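Local coordinates for protein lipid II:glycine glycyltransferase (Staphylococcus aureus, PDB 6SNR) that probably transfers the first glycine of the pentaglycine bridge from glycyl-tRNA(Gly) to the lysine side chain of lipid II during peptidoglycan synthesis, at residues A[187-192]-A[226-231]; A[149-154]-A[378-383]. One frame throughout, in Å; residues are numbered along the deposited sequence.

Contact 1: A[187-192]-A[226-231]; sequences EGLKTF and AELFLV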
loop_
_atom_site.group_PDB
_atom_site.type_symbol
_atom_site.label_atom_id
_atom_site.label_comp_id
_atom_site.label_asym_id
_atom_site.label_seq_id
_atom_site.Cartn_x
_atom_site.Cartn_y
_atom_site.Cartn_z
ATOM N N GLU A 187 -10.867 -13.703 -8.526
ATOM C CA GLU A 187 -12.218 -14.004 -8.037
ATOM C C GLU A 187 -12.456 -13.390 -6.644
ATOM O O GLU A 187 -13.577 -13.009 -6.326
ATOM C CB GLU A 187 -12.482 -15.513 -8.020
ATOM C CG GLU A 187 -13.959 -15.864 -7.897
ATOM C CD GLU A 187 -14.749 -15.498 -9.151
ATOM O OE1 GLU A 187 -14.417 -16.028 -10.238
ATOM O OE2 GLU A 187 -15.698 -14.684 -9.050
ATOM N N GLY A 188 -11.384 -13.242 -5.869
ATOM C CA GLY A 188 -11.436 -12.557 -4.558
ATOM C C GLY A 188 -11.888 -11.108 -4.600
ATOM O O GLY A 188 -12.322 -10.506 -3.574
ATOM N N LEU A 189 -11.809 -10.476 -5.780
ATOM C CA LEU A 189 -12.183 -9.075 -5.872
ATOM C C LEU A 189 -13.672 -8.824 -5.629
ATOM O O LEU A 189 -14.055 -7.702 -5.347
ATOM C CB LEU A 189 -11.755 -8.436 -7.224
ATOM C CG LEU A 189 -10.228 -8.332 -7.381
ATOM C CD1 LEU A 189 -9.833 -8.082 -8.846
ATOM C CD2 LEU A 189 -9.578 -7.301 -6.460
ATOM N N LYS A 190 -14.515 -9.860 -5.769
ATOM C CA LYS A 190 -15.947 -9.693 -5.520
ATOM C C LYS A 190 -16.202 -9.518 -4.037
ATOM O O LYS A 190 -16.891 -8.585 -3.659
ATOM C CB LYS A 190 -16.782 -10.845 -6.072
ATOM C CG LYS A 190 -17.011 -10.777 -7.579
ATOM C CD LYS A 190 -17.887 -11.919 -8.089
ATOM C CE LYS A 190 -19.237 -11.968 -7.376
ATOM N NZ LYS A 190 -20.230 -12.856 -8.055
ATOM N N THR A 191 -15.523 -10.324 -3.227
ATOM C CA THR A 191 -15.477 -10.132 -1.768
ATOM C C THR A 191 -14.904 -8.753 -1.417
ATOM O O THR A 191 -15.465 -7.986 -0.617
ATOM C CB THR A 191 -14.678 -11.281 -1.103
ATOM O OG1 THR A 191 -15.355 -12.538 -1.338
ATOM C CG2 THR A 191 -14.551 -11.046 0.431
ATOM N N PHE A 192 -13.778 -8.398 -2.026
ATOM C CA PHE A 192 -13.204 -7.085 -1.751
ATOM C C PHE A 192 -14.128 -5.907 -2.035
ATOM O O PHE A 192 -14.233 -4.947 -1.279
ATOM C CB PHE A 192 -11.916 -6.935 -2.575
ATOM C CG PHE A 192 -11.177 -5.677 -2.275
ATOM C CD1 PHE A 192 -10.562 -5.513 -1.051
ATOM C CD2 PHE A 192 -11.126 -4.645 -3.204
ATOM C CE1 PHE A 192 -9.873 -4.370 -0.754
ATOM C CE2 PHE A 192 -10.460 -3.471 -2.893
ATOM C CZ PHE A 192 -9.825 -3.326 -1.681
ATOM N N ALA A 226 0.745 -6.595 -8.306
ATOM C CA ALA A 226 -0.503 -6.351 -7.582
ATOM C C ALA A 226 -0.894 -7.666 -6.929
ATOM O O ALA A 226 -0.872 -8.707 -7.588
ATOM C CB ALA A 226 -1.585 -5.884 -8.477
ATOM N N GLU A 227 -1.235 -7.619 -5.632
ATOM C CA GLU A 227 -1.813 -8.774 -4.946
ATOM C C GLU A 227 -2.980 -8.346 -4.073
ATOM O O GLU A 227 -2.981 -7.264 -3.499
ATOM C CB GLU A 227 -0.766 -9.463 -4.080
ATOM C CG GLU A 227 0.484 -9.854 -4.859
ATOM C CD GLU A 227 0.323 -11.136 -5.672
ATOM O OE1 GLU A 227 -0.646 -11.896 -5.472
ATOM O OE2 GLU A 227 1.205 -11.368 -6.511
ATOM N N LEU A 228 -3.972 -9.238 -3.962
ATOM C CA LEU A 228 -5.110 -9.041 -3.121
ATOM C C LEU A 228 -4.988 -9.932 -1.889
ATOM O O LEU A 228 -4.669 -11.116 -2.025
ATOM C CB LEU A 228 -6.380 -9.414 -3.862
ATOM C CG LEU A 228 -7.688 -9.409 -3.059
ATOM C CD1 LEU A 228 -8.061 -8.008 -2.627
ATOM C CD2 LEU A 228 -8.821 -10.084 -3.844
ATOM N N PHE A 229 -5.219 -9.356 -0.714
ATOM C CA PHE A 229 -5.184 -10.144 0.546
ATOM C C PHE A 229 -6.575 -10.059 1.124
ATOM O O PHE A 229 -7.197 -9.000 1.055
ATOM C CB PHE A 229 -4.134 -9.597 1.532
ATOM C CG PHE A 229 -2.741 -9.820 1.090
ATOM C CD1 PHE A 229 -2.175 -8.982 0.146
ATOM C CD2 PHE A 229 -2.006 -10.887 1.553
ATOM C CE1 PHE A 229 -0.919 -9.224 -0.331
ATOM C CE2 PHE A 229 -0.714 -11.105 1.104
ATOM C CZ PHE A 229 -0.178 -10.252 0.140
ATOM N N LEU A 230 -7.042 -11.165 1.738
ATOM C CA LEU A 230 -8.351 -11.205 2.397
ATOM C C LEU A 230 -8.159 -11.845 3.784
ATOM O O LEU A 230 -7.364 -12.808 3.930
ATOM C CB LEU A 230 -9.290 -12.055 1.571
ATOM C CG LEU A 230 -9.696 -11.566 0.203
ATOM C CD1 LEU A 230 -10.597 -12.577 -0.486
ATOM C CD2 LEU A 230 -10.390 -10.233 0.328
ATOM N N VAL A 231 -8.892 -11.358 4.774
ATOM C CA VAL A 231 -8.798 -11.942 6.148
ATOM C C VAL A 231 -10.108 -12.686 6.432
ATOM O O VAL A 231 -11.177 -12.106 6.301
ATOM C CB VAL A 231 -8.582 -10.871 7.205
ATOM C CG1 VAL A 231 -8.522 -11.483 8.609
ATOM C CG2 VAL A 231 -7.294 -10.089 6.916
#

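Contact 2: A[149-154]-A[378-383]; sequences ITPIDK and GTYLSE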
loop_
_atom_site.group_PDB
_atom_site.type_symbol
_atom_site.label_atom_id
_atom_site.label_comp_id
_atom_site.label_asym_id
_atom_site.label_seq_id
_atom_site.Cartn_x
_atom_site.Cartn_y
_atom_site.Cartn_z
ATOM N N ILE A 149 5.633 6.144 5.325
ATOM C CA ILE A 149 6.331 4.996 4.888
ATOM C C ILE A 149 6.957 4.196 6.041
ATOM O O ILE A 149 7.655 4.762 6.860
ATOM C CB ILE A 149 7.464 5.414 3.932
ATOM C CG1 ILE A 149 6.905 6.171 2.708
ATOM C CG2 ILE A 149 8.204 4.194 3.425
ATOM C CD1 ILE A 149 7.958 6.484 1.630
ATOM N N THR A 150 6.760 2.891 6.001
ATOM C CA THR A 150 7.370 1.950 6.966
ATOM C C THR A 150 8.585 1.253 6.367
ATOM O O THR A 150 8.486 0.585 5.360
ATOM C CB THR A 150 6.361 0.866 7.414
ATOM O OG1 THR A 150 5.163 1.478 7.927
ATOM C CG2 THR A 150 7.000 -0.078 8.460
ATOM N N PRO A 151 9.765 1.375 7.017
ATOM C CA PRO A 151 10.906 0.554 6.623
ATOM C C PRO A 151 10.611 -0.897 6.986
ATOM O O PRO A 151 10.232 -1.207 8.171
ATOM C CB PRO A 151 12.068 1.103 7.463
ATOM C CG PRO A 151 11.601 2.378 8.020
ATOM C CD PRO A 151 10.100 2.301 8.108
ATOM N N ILE A 152 10.746 -1.785 6.003
ATOM C CA ILE A 152 10.432 -3.209 6.199
ATOM C C ILE A 152 11.600 -4.186 5.959
ATOM O O ILE A 152 11.395 -5.406 5.882
ATOM C CB ILE A 152 9.207 -3.656 5.377
ATOM C CG1 ILE A 152 9.338 -3.264 3.889
ATOM C CG2 ILE A 152 7.948 -3.015 5.946
ATOM C CD1 ILE A 152 8.447 -4.100 3.005
ATOM N N ASP A 153 12.799 -3.644 5.825
ATOM C CA ASP A 153 13.996 -4.472 5.684
ATOM C C ASP A 153 14.496 -4.814 7.080
ATOM O O ASP A 153 15.599 -4.442 7.514
ATOM C CB ASP A 153 15.085 -3.777 4.851
ATOM C CG ASP A 153 15.512 -2.449 5.400
ATOM O OD1 ASP A 153 14.721 -1.706 6.047
ATOM O OD2 ASP A 153 16.694 -2.114 5.146
ATOM N N LYS A 154 13.620 -5.529 7.767
ATOM C CA LYS A 154 13.747 -5.838 9.199
ATOM C C LYS A 154 13.232 -7.226 9.437
ATOM O O LYS A 154 12.391 -7.715 8.699
ATOM C CB LYS A 154 12.874 -4.850 9.988
ATOM C CG LYS A 154 13.468 -3.482 10.044
ATOM C CD LYS A 154 12.616 -2.538 10.845
ATOM C CE LYS A 154 13.360 -1.259 11.026
ATOM N NZ LYS A 154 12.504 -0.237 11.639
ATOM N N GLY A 378 4.899 2.364 12.455
ATOM C CA GLY A 378 6.314 2.457 12.246
ATOM C C GLY A 378 6.727 3.284 11.016
ATOM O O GLY A 378 7.797 3.072 10.441
ATOM N N THR A 379 5.895 4.267 10.734
ATOM C CA THR A 379 6.049 5.103 9.559
ATOM C C THR A 379 6.866 6.332 9.811
ATOM O O THR A 379 6.827 6.902 10.920
ATOM C CB THR A 379 4.679 5.574 9.066
ATOM O OG1 THR A 379 3.908 6.094 10.161
ATOM C CG2 THR A 379 3.907 4.426 8.402
ATOM N N TYR A 380 7.576 6.782 8.770
ATOM C CA TYR A 380 8.119 8.113 8.756
ATOM C C TYR A 380 7.450 8.922 7.679
ATOM O O TYR A 380 6.917 8.370 6.712
ATOM C CB TYR A 380 9.627 8.130 8.553
ATOM C CG TYR A 380 10.086 7.674 7.178
ATOM C CD1 TYR A 380 10.371 6.343 6.967
ATOM C CD2 TYR A 380 10.248 8.568 6.126
ATOM C CE1 TYR A 380 10.778 5.876 5.761
ATOM C CE2 TYR A 380 10.705 8.082 4.880
ATOM C CZ TYR A 380 10.951 6.730 4.736
ATOM O OH TYR A 380 11.383 6.127 3.554
ATOM N N LEU A 381 7.377 10.227 7.907
ATOM C CA LEU A 381 6.793 11.124 6.919
ATOM C C LEU A 381 7.788 11.433 5.821
ATOM O O LEU A 381 8.895 11.939 6.081
ATOM C CB LEU A 381 6.410 12.431 7.603
ATOM C CG LEU A 381 5.836 13.511 6.732
ATOM C CD1 LEU A 381 4.395 13.156 6.457
ATOM C CD2 LEU A 381 6.004 14.852 7.454
ATOM N N SER A 382 7.375 11.141 4.573
ATOM C CA SER A 382 8.167 11.380 3.373
ATOM C C SER A 382 7.605 12.596 2.670
ATOM O O SER A 382 6.490 12.541 2.103
ATOM C CB SER A 382 8.092 10.122 2.486
ATOM O OG SER A 382 8.891 10.281 1.303
ATOM N N GLU A 383 8.359 13.698 2.704
ATOM C CA GLU A 383 7.933 14.953 2.103
ATOM C C GLU A 383 8.680 15.110 0.791
ATOM O O GLU A 383 9.907 15.100 0.789
ATOM C CB GLU A 383 8.325 16.144 2.994
#

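Contact 1: A[187-192]-A[226-231]
Leu228 drives its branched end against the Gly188-Leu189 peptide, where helix 189-202 begins to wind, and its two methyls make different contacts. The closer one meets backbone: Leu228 CD2 lies 3.3 Å from Gly188 C. Leu228 CD2 is also 3.6 Å from Leu189 N, so it rests on the peptide unit joining the two residues, an approach open to it because Gly188 carries no side chain. Leu230, two residues further along the strand, touches the Gly188 carbonyl more loosely, with Leu230 CD1 4.1 Å from Gly188 O. Gly188 O is not left bare, since it accepts the helical bond from Phe192 N (3.0 Å).

Side chains of helix and strand meet by apolar contact alone, with no hydrogen bond between the two segments. This is a helix laid on a β-sheet, in the acetyltransferase-like (GNAT-type) fold of the FemABX family: Leu228 and Leu230 point to the helix, whereas Phe229 between them faces the other way, toward Met340 and Tyr343 of helix 332-347.

Leu228 extends toward the helix with CG anti to its backbone N (chi1 174°). Leu228 CD2 meets Leu189 CD2 at 3.9 Å. Leu228 CD1 approaches the Phe192 ring obliquely, 3.9 Å from Phe192 CD1, and also lies near Phe192 CB and CG. In Phe192, CG anti to the backbone N (chi1 -175°) turns the ring toward Leu228 CD1, and Phe213 meets that ring edge-to-face. At the Leu230 end, Thr191 turns its methyl inward, with Thr191 CG2 4.2 Å from Leu230 CD2; Tyr303 of strand 302-312 touches both side chains.

Contact 2: A[149-154]-A[378-383]
The antiparallel pairing of strands 146-151 and 380-383 forms one edge of the mixed, acetyltransferase-like sheet, with 380-383 outermost. Ile149 and Tyr380 are a hydrogen-bonded pair. Ile149 N gives a nearly straight bond to Tyr380 O (2.9 Å, 170°). The return bond runs from Tyr380 N to Ile149 O at 2.8 Å. Ile149 O also receives a CA-H contact from Thr379 CA at 3.2 Å.

The two side chains run alongside each other on the same face of the sheet. Tyr380 CG sits between its backbone N and carbonyl carbon (chi1 68°), which swings the ring over Ile149. Ile149 CB is 4.1 Å from the centroid of the Tyr380 ring, a CH-pi contact offset toward the rim, while Pro151 CD comes to the ring edge. Ile149 CD1 reaches on to Ser382 CB at 3.7 Å; Ser382 OG is hydrogen-bonded to Glu112. Thr150 OG1 is hydrogen-bonded to Trp377 O and Thr379 OG1 to Lys374 O. Thr150 and Thr379, whose CA atoms are the nearest across the contact, touch through Thr379 CG2 and Thr150 OG1, 3.2 Å apart.

In the fold
Contacts 1 and 2 belong to the same seven-stranded sheet but lie toward different edges. Strand 226-233 of contact 1 is next to the outermost strand 180-183, whereas contact 2 pairs the outermost strand 380-383 with its neighbour 146-151; strands 302-312, 315-323 and 351-356 come between. The centres are about 25 Å apart and the nearest atoms about 11 Å, so the two do not touch. Helix 332-347 lies against both: Met340 meets Phe229 of contact 1, and the next residue, Met341, meets Thr150 and Ile152 of contact 2. Along the chain, contact 2 brings together segments flanking contact 1 and the long helices 235-262 and 267-297.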